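Local coordinates for protein rhamnonate dehydratase (Gibberella zeae PH-1, PDB 3FXG) that probably dehydrates rhamnonate as a magnesium-binding member of the enolase superfamily and assembles from several copies of the same chain, at residues F67-E72 with W91-H96; F360-I365 with R394-P399; D366-T371 with A378-P383. All coordinates share one frame; numbering follows the deposited sequence.

How the contacts relate
Contact 1 packs a strand on a helix in the N-terminal domain, contact 2 joins a loop of the barrel-domain region to short strand 397-399, an outermost strand of the sheet within this chain, and contact 3 ties together two loops flanking strand 374-376. Contacts 1 and 2 have centres 16 Å apart and meet through Leu68 CD2 and Leu397 CD1, 3.9 Å apart, and through a long, weak ion pair of Glu70 with Arg394. Contacts 2 and 3, centres 18 Å apart, adjoin at Ile365-Asp366; Glu367 OE1 lies 3.0 Å from Phe360 N, a probable hydrogen bond. Contacts 1 and 3 do not touch, their nearest atoms being about 11 Å apart. None supplies the magnesium ligands Asp222, Glu248 and Glu275.

Contact 1 of 3, residues F67-E72 with W91-H96; sequences FLVEIE and WLVHQH
The Phe67 ring receives a methyl group of Val93 obliquely: its corner atom CE1 lies 4.1 Å from Val93 CG2. The same methyl reaches Val69 CG2 at 4.3 Å, so one branch of a single helix residue touches two strand side chains. The other branch, Val93 CG1, turns to a neighbour on its own helix and sits over the centre of one face of the His94 ring, 4.1 Å above its plane. One helical turn after Trp91, Gln95 CG lies 3.4 Å above the plane of the Trp91 indole, over the centre of one face, and Leu92 CD2 lies at the edge of that indole, in its plane. The fork of Val93 explains this division of labour: with chi1 at 168°, CG1 stands opposite the backbone N, while CG2 is beside that N and directed at the strand.

Strand 66-73, central in an antiparallel sheet between 11-19 and 78-84, and helix 86-101 belong to the alpha+beta N-terminal domain of the mandelate racemase/muconate lactonizing enzyme family. The three touching residues are buried and no hydrogen bond crosses between the segments, leaving dispersion contacts alone. Helix 128-148 completes the apolar layer, with Val135 against both Phe67 and Val69 and Val132 against Val93; Ile14 of strand 11-19 touches Val69 and Val93. The helix segment itself is held by Gln95 N to Trp91 O at 3.0 Å and His96 N to Leu92 O at 2.9 Å, with a wider pi-type turn over residues 93-96. Farther round the helix, away from the strand, His96 NE2 is hydrogen-bonded to Trp59 O of the second subunit.

Contact 2 of 3, residues F360-I365 with R394-P399; sequences FGDLFI and RAKLIP
Leu397 N donates a hydrogen bond of 3.0 Å to Arg394 O, closing a type I beta turn from which Lys396 and Leu397 reach Asp362 and Leu363. Lys396 and Asp362 reach for each other from the two sides of the contact. The lysine sets out with CG opposite its backbone N (chi1 -175°) and then bends twice. The bend at chi3 brings CE to 4.0 Å from Asp362 OD1; the bend at chi4 then sets the ammonium nitrogen NZ, which stays 4.2 Å from Asp362 OD2, beyond a salt bridge. The opposite charges probably attract at this range, but the geometry gives no direct bond that would fix how either group is turned.

Next to this charged pair the apolar contact is light: Leu363 CD1 and Leu397 CD2 are 4.4 Å apart, both on buried residues. Leu363 is also held from its own side, its CG lying 3.8 Å above the plane of the Phe364 ring and over the ring centre. Phe360 CG meets that ring at its edge, in plane. Side chains of strand 11-19 touch both leucines, Ile19 against Leu363 and Phe17 against Leu397, while Thr82 of strand 78-84 touches Leu363.

Strand 397-399 pairs antiparallel with strand 11-19 and is an outermost strand of the four-stranded sheet within this chain. A loop from the barrel-domain region thus rests on the sheet of the N-terminal domain, an interdomain seam consistent with the two-domain architecture of the enolase superfamily.

Contact 3 of 3, residues D366-T371 with A378-P383; sequences DEPIPT and ADLDKP
Asp366 meets the ammonium end of Lys382 with most of its side chain, between two loops that flank strand 374-376, the strand paired antiparallel with 163-169 in the sheet of the enolase-type barrel domain. Asp366 CB is the first atom in contact, 3.7 Å from Lys382 NZ, and CG follows at 4.1 Å. A chi1 of 50° tucks the carboxylate back beside the main chain. At the tip, OD2 forms a long salt bridge of 3.9 Å with Lys382 NZ and is also hydrogen-bonded to Thr388 OG1, while OD1 is hydrogen-bonded elsewhere in the structure. The straight Lys382 chain runs antiparallel to the aspartate, which brings NZ alongside its CB.

Beside this pair Pro368 packs on the other loop: CB lies 4.2 Å from Asp379 O, and CG touches Leu380 CD2 at 4.4 Å. Tyr332 of helix 329-335 packs against both Pro368 and Leu380. An inverse gamma turn centred on Asp381 leads the chain from Leu380 to Lys382.

A water completes the link between the loops: it donates to Asp366 O at 2.6 Å and accepts from Lys382 NZ at 2.8 Å.

Contact 1 of 3, residues F67-E72 with W91-H96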
# COMPACT_ATOMS: atom_id res chain seq x y z
N PHE A 67 2.39 -43.68 15.83
CA PHE A 67 1.35 -44.62 15.43
C PHE A 67 1.61 -45.08 14.00
O PHE A 67 2.39 -44.46 13.27
CB PHE A 67 -0.06 -44.00 15.59
CG PHE A 67 -0.45 -43.02 14.50
CD1 PHE A 67 -1.45 -43.35 13.59
CD2 PHE A 67 0.13 -41.76 14.43
CE1 PHE A 67 -1.88 -42.43 12.63
CE2 PHE A 67 -0.29 -40.83 13.47
CZ PHE A 67 -1.29 -41.16 12.57
N LEU A 68 0.98 -46.18 13.62
CA LEU A 68 1.14 -46.74 12.28
C LEU A 68 -0.21 -47.00 11.66
O LEU A 68 -1.14 -47.46 12.32
CB LEU A 68 1.92 -48.06 12.35
CG LEU A 68 2.09 -48.82 11.03
CD1 LEU A 68 3.28 -48.26 10.27
CD2 LEU A 68 2.30 -50.30 11.30
N VAL A 69 -0.32 -46.72 10.37
CA VAL A 69 -1.56 -46.95 9.65
C VAL A 69 -1.31 -47.95 8.52
O VAL A 69 -0.32 -47.84 7.80
CB VAL A 69 -2.11 -45.64 9.04
CG1 VAL A 69 -3.26 -45.94 8.09
CG2 VAL A 69 -2.57 -44.71 10.15
N GLU A 70 -2.20 -48.92 8.39
CA GLU A 70 -2.09 -49.90 7.31
C GLU A 70 -3.37 -49.83 6.49
O GLU A 70 -4.47 -49.82 7.04
CB GLU A 70 -1.94 -51.33 7.86
CG GLU A 70 -0.70 -51.59 8.70
CD GLU A 70 -0.52 -53.08 9.01
OE1 GLU A 70 -1.51 -53.73 9.40
OE2 GLU A 70 0.61 -53.59 8.88
N ILE A 71 -3.22 -49.77 5.17
CA ILE A 71 -4.38 -49.73 4.29
C ILE A 71 -4.25 -50.93 3.36
O ILE A 71 -3.29 -51.03 2.60
CB ILE A 71 -4.43 -48.42 3.47
CG1 ILE A 71 -4.54 -47.23 4.43
CG2 ILE A 71 -5.62 -48.45 2.51
CD1 ILE A 71 -4.50 -45.88 3.73
N GLU A 72 -5.21 -51.85 3.45
CA GLU A 72 -5.18 -53.05 2.62
C GLU A 72 -6.15 -52.95 1.46
O GLU A 72 -7.31 -52.59 1.64
CB GLU A 72 -5.51 -54.28 3.46
CG GLU A 72 -5.31 -55.59 2.72
CD GLU A 72 -5.55 -56.80 3.61
OE1 GLU A 72 -5.05 -56.80 4.75
OE2 GLU A 72 -6.22 -57.75 3.15
N TRP A 91 -7.57 -43.00 17.28
CA TRP A 91 -8.99 -42.85 17.58
C TRP A 91 -9.68 -42.13 16.41
O TRP A 91 -10.74 -42.55 15.96
CB TRP A 91 -9.19 -42.04 18.86
CG TRP A 91 -10.57 -42.10 19.41
CD1 TRP A 91 -11.05 -42.97 20.35
CD2 TRP A 91 -11.67 -41.24 19.07
NE1 TRP A 91 -12.37 -42.71 20.62
CE2 TRP A 91 -12.78 -41.65 19.85
CE3 TRP A 91 -11.83 -40.16 18.19
CZ2 TRP A 91 -14.03 -41.03 19.77
CZ3 TRP A 91 -13.07 -39.54 18.11
CH2 TRP A 91 -14.16 -39.97 18.90
N LEU A 92 -9.06 -41.06 15.93
CA LEU A 92 -9.61 -40.29 14.83
C LEU A 92 -9.63 -41.07 13.52
O LEU A 92 -10.60 -41.00 12.76
CB LEU A 92 -8.82 -38.99 14.65
CG LEU A 92 -8.96 -37.98 15.79
CD1 LEU A 92 -7.96 -36.85 15.60
CD2 LEU A 92 -10.38 -37.43 15.82
N VAL A 93 -8.56 -41.82 13.26
CA VAL A 93 -8.47 -42.62 12.05
C VAL A 93 -9.74 -43.44 11.82
O VAL A 93 -10.36 -43.38 10.76
CB VAL A 93 -7.28 -43.62 12.11
CG1 VAL A 93 -7.39 -44.63 10.98
CG2 VAL A 93 -5.96 -42.86 12.01
N HIS A 94 -10.13 -44.20 12.84
CA HIS A 94 -11.30 -45.07 12.74
C HIS A 94 -12.65 -44.39 12.98
O HIS A 94 -13.62 -44.69 12.29
CB HIS A 94 -11.14 -46.25 13.70
CG HIS A 94 -9.94 -47.09 13.40
ND1 HIS A 94 -9.86 -47.92 12.30
CD2 HIS A 94 -8.74 -47.18 14.02
CE1 HIS A 94 -8.67 -48.48 12.26
NE2 HIS A 94 -7.97 -48.05 13.29
N GLN A 95 -12.71 -43.49 13.95
CA GLN A 95 -13.98 -42.83 14.24
C GLN A 95 -14.40 -41.82 13.17
O GLN A 95 -15.59 -41.68 12.88
CB GLN A 95 -13.91 -42.13 15.60
CG GLN A 95 -13.86 -43.09 16.79
CD GLN A 95 -15.09 -43.98 16.87
OE1 GLN A 95 -15.02 -45.17 16.55
NE2 GLN A 95 -16.21 -43.41 17.28
N HIS A 96 -13.45 -41.14 12.56
CA HIS A 96 -13.81 -40.15 11.55
C HIS A 96 -13.43 -40.46 10.10
O HIS A 96 -14.29 -40.50 9.22
CB HIS A 96 -13.22 -38.79 11.93
CG HIS A 96 -13.85 -37.64 11.20
ND1 HIS A 96 -13.41 -36.34 11.34
CD2 HIS A 96 -14.90 -37.58 10.34
CE1 HIS A 96 -14.15 -35.54 10.61
NE2 HIS A 96 -15.06 -36.27 9.99

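Contact 2 of 3, residues F360-I365 with R394-P399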
# COMPACT_ATOMS: atom_id res chain seq x y z
N PHE A 360 13.24 -43.58 11.99
CA PHE A 360 12.12 -44.25 12.64
C PHE A 360 12.57 -45.40 13.54
O PHE A 360 11.77 -46.26 13.90
CB PHE A 360 11.13 -44.75 11.59
CG PHE A 360 10.60 -43.66 10.68
CD1 PHE A 360 10.02 -42.51 11.21
CD2 PHE A 360 10.69 -43.79 9.30
CE1 PHE A 360 9.54 -41.50 10.38
CE2 PHE A 360 10.21 -42.78 8.46
CZ PHE A 360 9.63 -41.64 9.00
N GLY A 361 13.85 -45.41 13.90
CA GLY A 361 14.37 -46.45 14.77
C GLY A 361 14.30 -47.86 14.21
O GLY A 361 14.55 -48.08 13.03
N ASP A 362 13.95 -48.82 15.07
CA ASP A 362 13.88 -50.22 14.66
C ASP A 362 12.52 -50.66 14.11
O ASP A 362 12.26 -51.86 13.98
CB ASP A 362 14.29 -51.12 15.82
CG ASP A 362 13.28 -51.10 16.96
OD1 ASP A 362 12.45 -50.17 17.03
OD2 ASP A 362 13.33 -52.03 17.80
N LEU A 363 11.66 -49.70 13.77
CA LEU A 363 10.35 -50.04 13.22
C LEU A 363 10.52 -50.71 11.86
O LEU A 363 9.79 -51.64 11.52
CB LEU A 363 9.49 -48.78 13.07
CG LEU A 363 8.10 -48.96 12.45
CD1 LEU A 363 7.29 -49.93 13.28
CD2 LEU A 363 7.40 -47.62 12.37
N PHE A 364 11.48 -50.23 11.08
CA PHE A 364 11.75 -50.77 9.75
C PHE A 364 13.15 -51.39 9.73
O PHE A 364 13.99 -51.06 10.56
CB PHE A 364 11.65 -49.66 8.70
CG PHE A 364 10.34 -48.93 8.73
CD1 PHE A 364 9.15 -49.59 8.43
CD2 PHE A 364 10.28 -47.59 9.10
CE1 PHE A 364 7.93 -48.93 8.48
CE2 PHE A 364 9.06 -46.91 9.16
CZ PHE A 364 7.88 -47.59 8.85
N ILE A 365 13.40 -52.27 8.76
CA ILE A 365 14.70 -52.93 8.67
C ILE A 365 15.58 -52.42 7.54
O ILE A 365 16.78 -52.73 7.49
CB ILE A 365 14.54 -54.45 8.47
CG1 ILE A 365 13.85 -54.73 7.14
CG2 ILE A 365 13.73 -55.05 9.60
CD1 ILE A 365 13.58 -56.20 6.87
N ARG A 394 6.60 -55.78 15.06
CA ARG A 394 5.16 -56.04 15.05
C ARG A 394 4.63 -56.42 16.42
O ARG A 394 3.49 -56.10 16.76
CB ARG A 394 4.82 -57.14 14.04
CG ARG A 394 4.83 -56.66 12.60
CD ARG A 394 4.15 -57.65 11.67
NE ARG A 394 4.10 -57.15 10.30
CZ ARG A 394 3.38 -56.10 9.90
NH1 ARG A 394 2.64 -55.43 10.77
NH2 ARG A 394 3.41 -55.72 8.63
N ALA A 395 5.45 -57.09 17.22
CA ALA A 395 5.06 -57.49 18.56
C ALA A 395 4.91 -56.23 19.41
O ALA A 395 4.17 -56.21 20.40
CB ALA A 395 6.11 -58.41 19.17
N LYS A 396 5.62 -55.18 19.01
CA LYS A 396 5.61 -53.90 19.69
C LYS A 396 4.41 -53.07 19.24
O LYS A 396 4.08 -52.06 19.85
CB LYS A 396 6.91 -53.14 19.38
CG LYS A 396 7.09 -51.83 20.13
CD LYS A 396 8.09 -50.92 19.42
CE LYS A 396 9.46 -51.58 19.23
NZ LYS A 396 10.14 -51.87 20.53
N LEU A 397 3.77 -53.50 18.15
CA LEU A 397 2.62 -52.79 17.61
C LEU A 397 1.37 -53.09 18.41
O LEU A 397 0.88 -54.22 18.45
CB LEU A 397 2.40 -53.16 16.14
CG LEU A 397 3.50 -52.70 15.18
CD1 LEU A 397 3.20 -53.21 13.78
CD2 LEU A 397 3.58 -51.18 15.18
N ILE A 398 0.85 -52.05 19.06
CA ILE A 398 -0.34 -52.16 19.88
C ILE A 398 -1.60 -51.82 19.11
O ILE A 398 -1.80 -50.67 18.71
CB ILE A 398 -0.24 -51.22 21.10
CG1 ILE A 398 1.07 -51.47 21.84
CG2 ILE A 398 -1.43 -51.41 22.01
CD1 ILE A 398 1.36 -50.46 22.93
N PRO A 399 -2.48 -52.81 18.87
CA PRO A 399 -3.72 -52.54 18.13
C PRO A 399 -4.47 -51.43 18.86
O PRO A 399 -4.50 -51.40 20.09
CB PRO A 399 -4.45 -53.88 18.20
CG PRO A 399 -3.32 -54.87 18.22
CD PRO A 399 -2.37 -54.24 19.21

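Contact 3 of 3, residues D366-T371 with A378-P383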
# COMPACT_ATOMS: atom_id res chain seq x y z
N ASP A 366 15.02 -51.62 6.64
CA ASP A 366 15.78 -51.13 5.49
C ASP A 366 15.65 -49.64 5.18
O ASP A 366 15.63 -49.25 4.01
CB ASP A 366 15.37 -51.92 4.25
CG ASP A 366 13.87 -51.99 4.07
OD1 ASP A 366 13.15 -51.27 4.80
OD2 ASP A 366 13.41 -52.75 3.19
N GLU A 367 15.58 -48.80 6.20
CA GLU A 367 15.48 -47.37 5.97
C GLU A 367 16.79 -46.87 5.36
O GLU A 367 17.86 -47.14 5.88
CB GLU A 367 15.22 -46.64 7.29
CG GLU A 367 14.88 -45.16 7.15
CD GLU A 367 14.85 -44.44 8.49
OE1 GLU A 367 14.15 -44.90 9.41
OE2 GLU A 367 15.53 -43.40 8.61
N PRO A 368 16.71 -46.17 4.21
CA PRO A 368 17.94 -45.67 3.59
C PRO A 368 18.46 -44.50 4.43
O PRO A 368 17.72 -43.57 4.73
CB PRO A 368 17.47 -45.23 2.20
CG PRO A 368 16.06 -44.78 2.47
CD PRO A 368 15.53 -45.87 3.38
N ILE A 369 19.73 -44.55 4.82
CA ILE A 369 20.31 -43.51 5.65
C ILE A 369 21.50 -42.81 5.01
O ILE A 369 22.37 -43.46 4.43
CB ILE A 369 20.72 -44.09 7.02
CG1 ILE A 369 19.48 -44.62 7.74
CG2 ILE A 369 21.40 -43.02 7.87
CD1 ILE A 369 19.79 -45.41 8.99
N PRO A 370 21.56 -41.47 5.10
CA PRO A 370 22.66 -40.70 4.51
C PRO A 370 23.95 -40.71 5.34
O PRO A 370 24.41 -39.67 5.80
CB PRO A 370 22.06 -39.31 4.39
CG PRO A 370 21.24 -39.21 5.62
CD PRO A 370 20.55 -40.57 5.67
N THR A 371 24.52 -41.90 5.52
CA THR A 371 25.76 -42.05 6.27
C THR A 371 26.91 -41.24 5.66
O THR A 371 27.85 -40.85 6.36
CB THR A 371 26.18 -43.54 6.35
OG1 THR A 371 25.22 -44.26 7.14
CG2 THR A 371 27.54 -43.68 6.99
N ALA A 378 18.87 -44.61 -6.74
CA ALA A 378 18.98 -46.05 -6.58
C ALA A 378 18.56 -46.47 -5.17
O ALA A 378 17.90 -47.49 -5.00
CB ALA A 378 20.41 -46.50 -6.86
N ASP A 379 18.94 -45.68 -4.17
CA ASP A 379 18.59 -45.99 -2.78
C ASP A 379 17.08 -46.01 -2.60
O ASP A 379 16.56 -46.67 -1.69
CB ASP A 379 19.16 -44.94 -1.82
CG ASP A 379 20.68 -44.91 -1.80
OD1 ASP A 379 21.31 -45.99 -1.80
OD2 ASP A 379 21.25 -43.79 -1.75
N LEU A 380 16.36 -45.29 -3.45
CA LEU A 380 14.91 -45.21 -3.35
C LEU A 380 14.16 -46.16 -4.27
O LEU A 380 12.92 -46.17 -4.28
CB LEU A 380 14.46 -43.77 -3.64
CG LEU A 380 15.17 -42.67 -2.84
CD1 LEU A 380 14.60 -41.31 -3.22
CD2 LEU A 380 15.00 -42.92 -1.35
N ASP A 381 14.88 -46.97 -5.04
CA ASP A 381 14.23 -47.89 -5.96
C ASP A 381 13.66 -49.16 -5.36
O ASP A 381 14.20 -50.26 -5.53
CB ASP A 381 15.17 -48.24 -7.13
CG ASP A 381 15.28 -47.10 -8.14
OD1 ASP A 381 14.29 -46.36 -8.32
OD2 ASP A 381 16.35 -46.95 -8.76
N LYS A 382 12.56 -49.00 -4.64
CA LYS A 382 11.83 -50.10 -4.02
C LYS A 382 10.37 -49.69 -4.11
O LYS A 382 10.05 -48.51 -4.20
CB LYS A 382 12.26 -50.27 -2.55
CG LYS A 382 13.68 -50.79 -2.39
CD LYS A 382 14.06 -50.92 -0.93
CE LYS A 382 15.51 -51.38 -0.79
NZ LYS A 382 15.98 -51.31 0.62
N PRO A 383 9.44 -50.67 -4.10
CA PRO A 383 8.01 -50.38 -4.19
C PRO A 383 7.52 -49.40 -3.11
O PRO A 383 7.89 -49.51 -1.95
CB PRO A 383 7.37 -51.76 -4.06
CG PRO A 383 8.41 -52.66 -4.68
CD PRO A 383 9.68 -52.12 -4.09
O HOH W 1 14.45 -49.26 1.69